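Local atomic coordinates of putative secreted cellulose binding protein (Streptomyces coelicolor, PDB entry 4OY7), a protein that cleaves glycosidic bonds in cellulose oxidatively as a copper-dependent lytic polysaccharide monooxygenase, of which this chain is the catalytic AA10 domain. Residues V63-L68 against L129-L134; R10-Q15 against Y45-V50. All coordinates share one frame; numbering follows the deposited sequence.

In the fold
Both contacts lie in the single catalytic domain of this monooxygenase, where loops and short helices pack against a beta-sandwich core. Along the chain contact 2 closes before contact 1 opens: helix 10-18 meets the loop between helix 42-45 and strand 51-52, and only then does the long loop up to strand 92-94 supply 63-68, which meets the loop before strand 134-141. Their centres are 19 Å apart and the nearest atoms about 5 Å, without touching. Strand 184-193 neighbours both, through F186 and C188. Contact 2 is the nearer to the copper site, the V50 side chain lying about 11 Å from the copper ion; contact 1 joins two loops away from that site.

Contact 1 of 2, residues V63-L68 against L129-L134; sequences VPDGTL and LGWDDL
D65 and G130 bring the two backbones to 4.3 Å between their CA atoms, at the corner of a type II turn running from P64 to T67. G66, at the turn's third position with positive phi, sends its N to L129 O at 2.9 Å, and water 2 donates to the same oxygen while accepting from L68 N, so a direct and a bridged link converge on one carbonyl. Within the turn, P64 O is gripped twice from one face of its plane, by T67 N and T67 OG1. In 129-134, G130 N donates to D133 OD1 through the anti lone pair of the carboxylate, bracing the 3-10 turn 131-133. D65 reaches over G130: its OD1 accepts from W131 N at 3.1 Å, met from above the carboxylate plane, while OD2 accepts a hydrogen bond from water 1, which in turn accepts one from D132 N. The W131 indole is fixed by its edge and one face. NE1 donates to V63 O at 2.9 Å, with the acceptor only 7° out of the ring plane, which sets the ring's rotation. Over that face L68 places CD2 3.7 Å from the centroid of the six-membered ring and 9° off its normal, a CH-pi contact, while its CD1 lies 3.6 Å from W131 NE1. W131 CG is anti to its own carbonyl carbon (chi1 -67°), which carries the indole toward V63 and L68. The CD2 of L68 also meets L134 CD1 tip to tip at 3.6 Å. This knot of two loops lies on the sandwich: F173 of strand 168-178 touches L68 and L134 and sets its ring about perpendicular to W131, L129 rests on L171 and C188, and V63 packs on F186 of strand 184-193.

Contact 2 of 2, residues R10-Q15 against Y45-V50; sequences RTYLCQ and YNWFAV
T11 and W47 form the tight part of this contact, their CA atoms 5.0 Å apart. The T11 hydroxyl OG1 donates to W47 O at 2.7 Å. From this root the W47 indole, its CG between backbone N and carbonyl carbon (chi1 59°), lies along the helix with one face toward it. Y12 sets its ring edge on that face in an edge-to-face pair with planes at 51°, CD1 coming 3.4 Å from W47 CZ3. Q15 bends at its second torsion and lays CG over the five-membered ring, 3.9 Å from its centroid, with its amide only 18° from the indole plane. An alanine in place of W47 would probably leave Y12 and Q15 without the face they rest on. The contact is looser at V50, whose CG2 stays 4.2 Å from T11 OG1, and Y12 and W47 are partly exposed to solvent. The arrangement packs 45-50 on helix 10-18, with the W47 side chain about 8 Å from that of the copper ligand H1. Helix 10-18 is tied by the C14-C32 disulfide to helix 30-39, while L44 of helix 42-45 touches Q15 and V50 pairs by backbone with F186 of strand 184-193.

Contact 1 of 2, residues V63-L68 against L129-L134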
loop_
_atom_site.group_PDB
_atom_site.type_symbol
_atom_site.label_atom_id
_atom_site.label_comp_id
_atom_site.label_asym_id
_atom_site.label_seq_id
_atom_site.Cartn_x
_atom_site.Cartn_y
_atom_site.Cartn_z
ATOM N N VAL A 63 3.943 5.918 -14.500
ATOM C CA VAL A 63 3.335 6.374 -13.211
ATOM C C VAL A 63 4.185 7.538 -12.727
ATOM O O VAL A 63 5.367 7.362 -12.443
ATOM C CB VAL A 63 3.238 5.213 -12.170
ATOM C CG1 VAL A 63 2.538 5.603 -10.871
ATOM C CG2 VAL A 63 2.534 4.021 -12.783
ATOM N N PRO A 64 3.616 8.753 -12.684
ATOM C CA PRO A 64 4.472 9.895 -12.351
ATOM C C PRO A 64 5.019 9.848 -10.933
ATOM O O PRO A 64 4.343 9.330 -10.051
ATOM C CB PRO A 64 3.547 11.105 -12.554
ATOM C CG PRO A 64 2.566 10.627 -13.566
ATOM C CD PRO A 64 2.308 9.194 -13.201
ATOM N N ASP A 65 6.244 10.353 -10.733
ATOM C CA ASP A 65 6.780 10.487 -9.372
ATOM C C ASP A 65 5.765 11.235 -8.524
ATOM O O ASP A 65 5.081 12.131 -9.006
ATOM C CB ASP A 65 8.125 11.215 -9.316
ATOM C CG ASP A 65 9.283 10.431 -9.915
ATOM O OD1 ASP A 65 9.242 9.199 -9.930
ATOM O OD2 ASP A 65 10.268 11.077 -10.351
ATOM N N GLY A 66 5.626 10.812 -7.271
ATOM C CA GLY A 66 4.718 11.473 -6.354
ATOM C C GLY A 66 3.270 11.063 -6.466
ATOM O O GLY A 66 2.445 11.638 -5.779
ATOM N N THR A 67 2.955 10.070 -7.311
ATOM C CA THR A 67 1.565 9.603 -7.484
ATOM C C THR A 67 1.413 8.092 -7.346
ATOM O O THR A 67 0.318 7.565 -7.599
ATOM C CB THR A 67 0.975 10.006 -8.833
ATOM O OG1 THR A 67 1.551 9.216 -9.882
ATOM C CG2 THR A 67 1.187 11.461 -9.067
ATOM N N LEU A 68 2.476 7.417 -6.915
ATOM C CA LEU A 68 2.436 5.956 -6.852
ATOM C C LEU A 68 1.290 5.466 -5.966
ATOM O O LEU A 68 0.631 4.465 -6.275
ATOM C CB LEU A 68 3.763 5.333 -6.365
ATOM C CG LEU A 68 4.822 5.102 -7.452
ATOM C CD1 LEU A 68 5.230 6.446 -8.042
ATOM C CD2 LEU A 68 6.060 4.398 -6.924
ATOM N N LEU A 129 7.761 10.716 -2.852
ATOM C CA LEU A 129 8.066 9.322 -3.193
ATOM C C LEU A 129 8.180 9.176 -4.706
ATOM O O LEU A 129 7.187 9.239 -5.439
ATOM C CB LEU A 129 6.993 8.384 -2.652
ATOM C CG LEU A 129 7.204 6.917 -2.992
ATOM C CD1 LEU A 129 8.421 6.437 -2.213
ATOM C CD2 LEU A 129 5.971 6.106 -2.645
ATOM N N GLY A 130 9.406 9.025 -5.189
ATOM C CA GLY A 130 9.639 8.758 -6.603
ATOM C C GLY A 130 10.168 7.340 -6.803
ATOM O O GLY A 130 10.648 6.694 -5.873
ATOM N N TRP A 131 10.111 6.883 -8.046
ATOM C CA TRP A 131 10.734 5.615 -8.428
ATOM C C TRP A 131 12.222 5.545 -8.041
ATOM O O TRP A 131 12.697 4.501 -7.624
ATOM C CB TRP A 131 10.532 5.340 -9.938
ATOM C CG TRP A 131 9.102 5.094 -10.302
ATOM C CD1 TRP A 131 8.219 5.995 -10.821
ATOM C CD2 TRP A 131 8.355 3.887 -10.080
ATOM N NE1 TRP A 131 6.993 5.414 -10.981
ATOM C CE2 TRP A 131 7.049 4.113 -10.555
ATOM C CE3 TRP A 131 8.683 2.615 -9.604
ATOM C CZ2 TRP A 131 6.059 3.131 -10.504
ATOM C CZ3 TRP A 131 7.698 1.644 -9.550
ATOM C CH2 TRP A 131 6.412 1.905 -10.001
ATOM N N ASP A 132 12.966 6.641 -8.151
ATOM C CA ASP A 132 14.398 6.581 -7.787
ATOM C C ASP A 132 14.656 6.584 -6.284
ATOM O O ASP A 132 15.804 6.549 -5.846
ATOM C CB ASP A 132 15.218 7.666 -8.497
ATOM C CG ASP A 132 15.005 9.048 -7.948
ATOM O OD1 ASP A 132 14.037 9.283 -7.198
ATOM O OD2 ASP A 132 15.823 9.960 -8.290
ATOM N N ASP A 133 13.604 6.647 -5.493
ATOM C CA ASP A 133 13.736 6.468 -4.053
ATOM C C ASP A 133 13.406 5.041 -3.617
ATOM O O ASP A 133 13.491 4.750 -2.431
ATOM C CB ASP A 133 12.774 7.403 -3.348
ATOM C CG ASP A 133 13.006 8.826 -3.711
ATOM O OD1 ASP A 133 12.037 9.477 -4.143
ATOM O OD2 ASP A 133 14.171 9.292 -3.582
ATOM N N LEU A 134 13.038 4.182 -4.563
ATOM C CA LEU A 134 12.585 2.804 -4.267
ATOM C C LEU A 134 13.536 1.784 -4.820
ATOM O O LEU A 134 14.074 1.961 -5.928
ATOM C CB LEU A 134 11.223 2.554 -4.893
ATOM C CG LEU A 134 10.040 3.185 -4.165
ATOM C CD1 LEU A 134 8.811 3.147 -5.060
ATOM C CD2 LEU A 134 9.787 2.546 -2.803
HETATM O O HOH W 1 12.385 9.031 -9.576
HETATM O O HOH W 2 4.623 8.384 -5.259
#

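Contact 2 of 2, residues R10-Q15 against Y45-V50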
loop_
_atom_site.group_PDB
_atom_site.type_symbol
_atom_site.label_atom_id
_atom_site.label_comp_id
_atom_site.label_asym_id
_atom_site.label_seq_id
_atom_site.Cartn_x
_atom_site.Cartn_y
_atom_site.Cartn_z
ATOM N N ARG A 10 -1.817 2.702 3.225
ATOM C CA ARG A 10 -2.435 3.930 3.775
ATOM C C ARG A 10 -3.955 3.857 3.800
ATOM O O ARG A 10 -4.588 4.187 4.818
ATOM C CB ARG A 10 -1.985 5.153 2.992
ATOM C CG ARG A 10 -0.531 5.499 3.237
ATOM C CD ARG A 10 -0.032 6.705 2.457
ATOM N NE ARG A 10 1.294 7.034 2.963
ATOM C CZ ARG A 10 2.105 7.947 2.463
ATOM N NH1 ARG A 10 1.736 8.655 1.399
ATOM N NH2 ARG A 10 3.298 8.142 3.025
ATOM N N THR A 11 -4.547 3.457 2.684
ATOM C CA THR A 11 -6.005 3.369 2.655
ATOM C C THR A 11 -6.546 2.305 3.624
ATOM O O THR A 11 -7.596 2.480 4.227
ATOM C CB THR A 11 -6.579 3.130 1.260
ATOM O OG1 THR A 11 -6.032 1.930 0.696
ATOM C CG2 THR A 11 -6.339 4.346 0.352
ATOM N N TYR A 12 -5.830 1.198 3.769
ATOM C CA TYR A 12 -6.284 0.138 4.650
ATOM C C TYR A 12 -6.182 0.556 6.109
ATOM O O TYR A 12 -7.114 0.432 6.854
ATOM C CB TYR A 12 -5.511 -1.162 4.383
ATOM C CG TYR A 12 -5.955 -2.295 5.264
ATOM C CD1 TYR A 12 -7.243 -2.821 5.165
ATOM C CD2 TYR A 12 -5.104 -2.816 6.239
ATOM C CE1 TYR A 12 -7.659 -3.873 5.979
ATOM C CE2 TYR A 12 -5.518 -3.860 7.043
ATOM C CZ TYR A 12 -6.791 -4.375 6.929
ATOM O OH TYR A 12 -7.183 -5.426 7.777
ATOM N N LEU A 13 -5.034 1.082 6.502
ATOM C CA LEU A 13 -4.884 1.528 7.892
ATOM C C LEU A 13 -5.816 2.681 8.201
ATOM O O LEU A 13 -6.295 2.791 9.311
ATOM C CB LEU A 13 -3.452 1.902 8.218
ATOM C CG LEU A 13 -2.431 0.759 8.202
ATOM C CD1 LEU A 13 -1.061 1.227 8.648
ATOM C CD2 LEU A 13 -2.880 -0.430 9.048
ATOM N N CYS A 14 -6.046 3.555 7.233
ATOM C CA CYS A 14 -6.924 4.665 7.502
ATOM C C CYS A 14 -8.370 4.199 7.662
ATOM O O CYS A 14 -9.106 4.692 8.534
ATOM C CB CYS A 14 -6.784 5.760 6.459
ATOM S SG CYS A 14 -5.321 6.819 6.717
ATOM N N GLN A 15 -8.776 3.224 6.869
ATOM C CA GLN A 15 -10.128 2.720 6.997
ATOM C C GLN A 15 -10.310 1.973 8.328
ATOM O O GLN A 15 -11.376 2.067 8.929
ATOM C CB GLN A 15 -10.538 1.916 5.768
ATOM C CG GLN A 15 -10.003 0.504 5.667
ATOM C CD GLN A 15 -10.895 -0.531 6.337
ATOM O OE1 GLN A 15 -12.093 -0.367 6.426
ATOM N NE2 GLN A 15 -10.294 -1.631 6.759
ATOM N N TYR A 45 -14.286 3.451 1.775
ATOM C CA TYR A 45 -15.203 2.353 1.496
ATOM C C TYR A 45 -14.602 1.454 0.424
ATOM O O TYR A 45 -14.859 0.257 0.412
ATOM C CB TYR A 45 -16.558 2.861 1.052
ATOM C CG TYR A 45 -17.321 3.557 2.153
ATOM C CD1 TYR A 45 -17.622 2.908 3.355
ATOM C CD2 TYR A 45 -17.767 4.858 1.985
ATOM C CE1 TYR A 45 -18.366 3.555 4.346
ATOM C CE2 TYR A 45 -18.473 5.516 2.979
ATOM C CZ TYR A 45 -18.780 4.860 4.145
ATOM O OH TYR A 45 -19.491 5.538 5.123
ATOM N N ASN A 46 -13.803 2.046 -0.462
ATOM C CA ASN A 46 -13.133 1.305 -1.553
ATOM C C ASN A 46 -11.628 1.284 -1.392
ATOM O O ASN A 46 -10.909 1.422 -2.345
ATOM C CB ASN A 46 -13.478 1.947 -2.893
ATOM C CG ASN A 46 -14.941 1.787 -3.245
ATOM O OD1 ASN A 46 -15.376 0.706 -3.693
ATOM N ND2 ASN A 46 -15.699 2.854 -3.090
ATOM N N TRP A 47 -11.176 1.082 -0.163
ATOM C CA TRP A 47 -9.752 1.106 0.169
ATOM C C TRP A 47 -8.845 0.171 -0.658
ATOM O O TRP A 47 -7.647 0.443 -0.827
ATOM C CB TRP A 47 -9.607 0.795 1.664
ATOM C CG TRP A 47 -10.165 -0.533 2.102
ATOM C CD1 TRP A 47 -11.417 -0.784 2.578
ATOM C CD2 TRP A 47 -9.480 -1.803 2.109
ATOM N NE1 TRP A 47 -11.554 -2.114 2.885
ATOM C CE2 TRP A 47 -10.373 -2.755 2.615
ATOM C CE3 TRP A 47 -8.197 -2.223 1.714
ATOM C CZ2 TRP A 47 -10.034 -4.103 2.743
ATOM C CZ3 TRP A 47 -7.855 -3.554 1.879
ATOM C CH2 TRP A 47 -8.779 -4.479 2.381
ATOM N N PHE A 48 -9.454 -0.869 -1.209
ATOM C CA PHE A 48 -8.797 -1.891 -2.018
ATOM C C PHE A 48 -8.703 -1.548 -3.504
ATOM O O PHE A 48 -8.089 -2.294 -4.262
ATOM C CB PHE A 48 -9.585 -3.203 -1.854
ATOM C CG PHE A 48 -11.086 -3.006 -1.902
ATOM C CD1 PHE A 48 -11.721 -2.647 -3.091
ATOM C CD2 PHE A 48 -11.864 -3.134 -0.748
ATOM C CE1 PHE A 48 -13.092 -2.432 -3.147
ATOM C CE2 PHE A 48 -13.235 -2.932 -0.806
ATOM C CZ PHE A 48 -13.840 -2.575 -1.997
ATOM N N ALA A 49 -9.295 -0.441 -3.935
ATOM C CA ALA A 49 -9.503 -0.207 -5.355
ATOM C C ALA A 49 -8.510 0.782 -5.953
ATOM O O ALA A 49 -8.818 1.496 -6.899
ATOM C CB ALA A 49 -10.957 0.225 -5.602
ATOM N N VAL A 50 -7.281 0.779 -5.420
ATOM C CA VAL A 50 -6.240 1.684 -5.899
ATOM C C VAL A 50 -5.598 1.078 -7.160
ATOM O O VAL A 50 -4.568 0.401 -7.093
ATOM C CB VAL A 50 -5.174 1.965 -4.826
ATOM C CG1 VAL A 50 -4.311 3.120 -5.289
ATOM C CG2 VAL A 50 -5.832 2.356 -3.513
#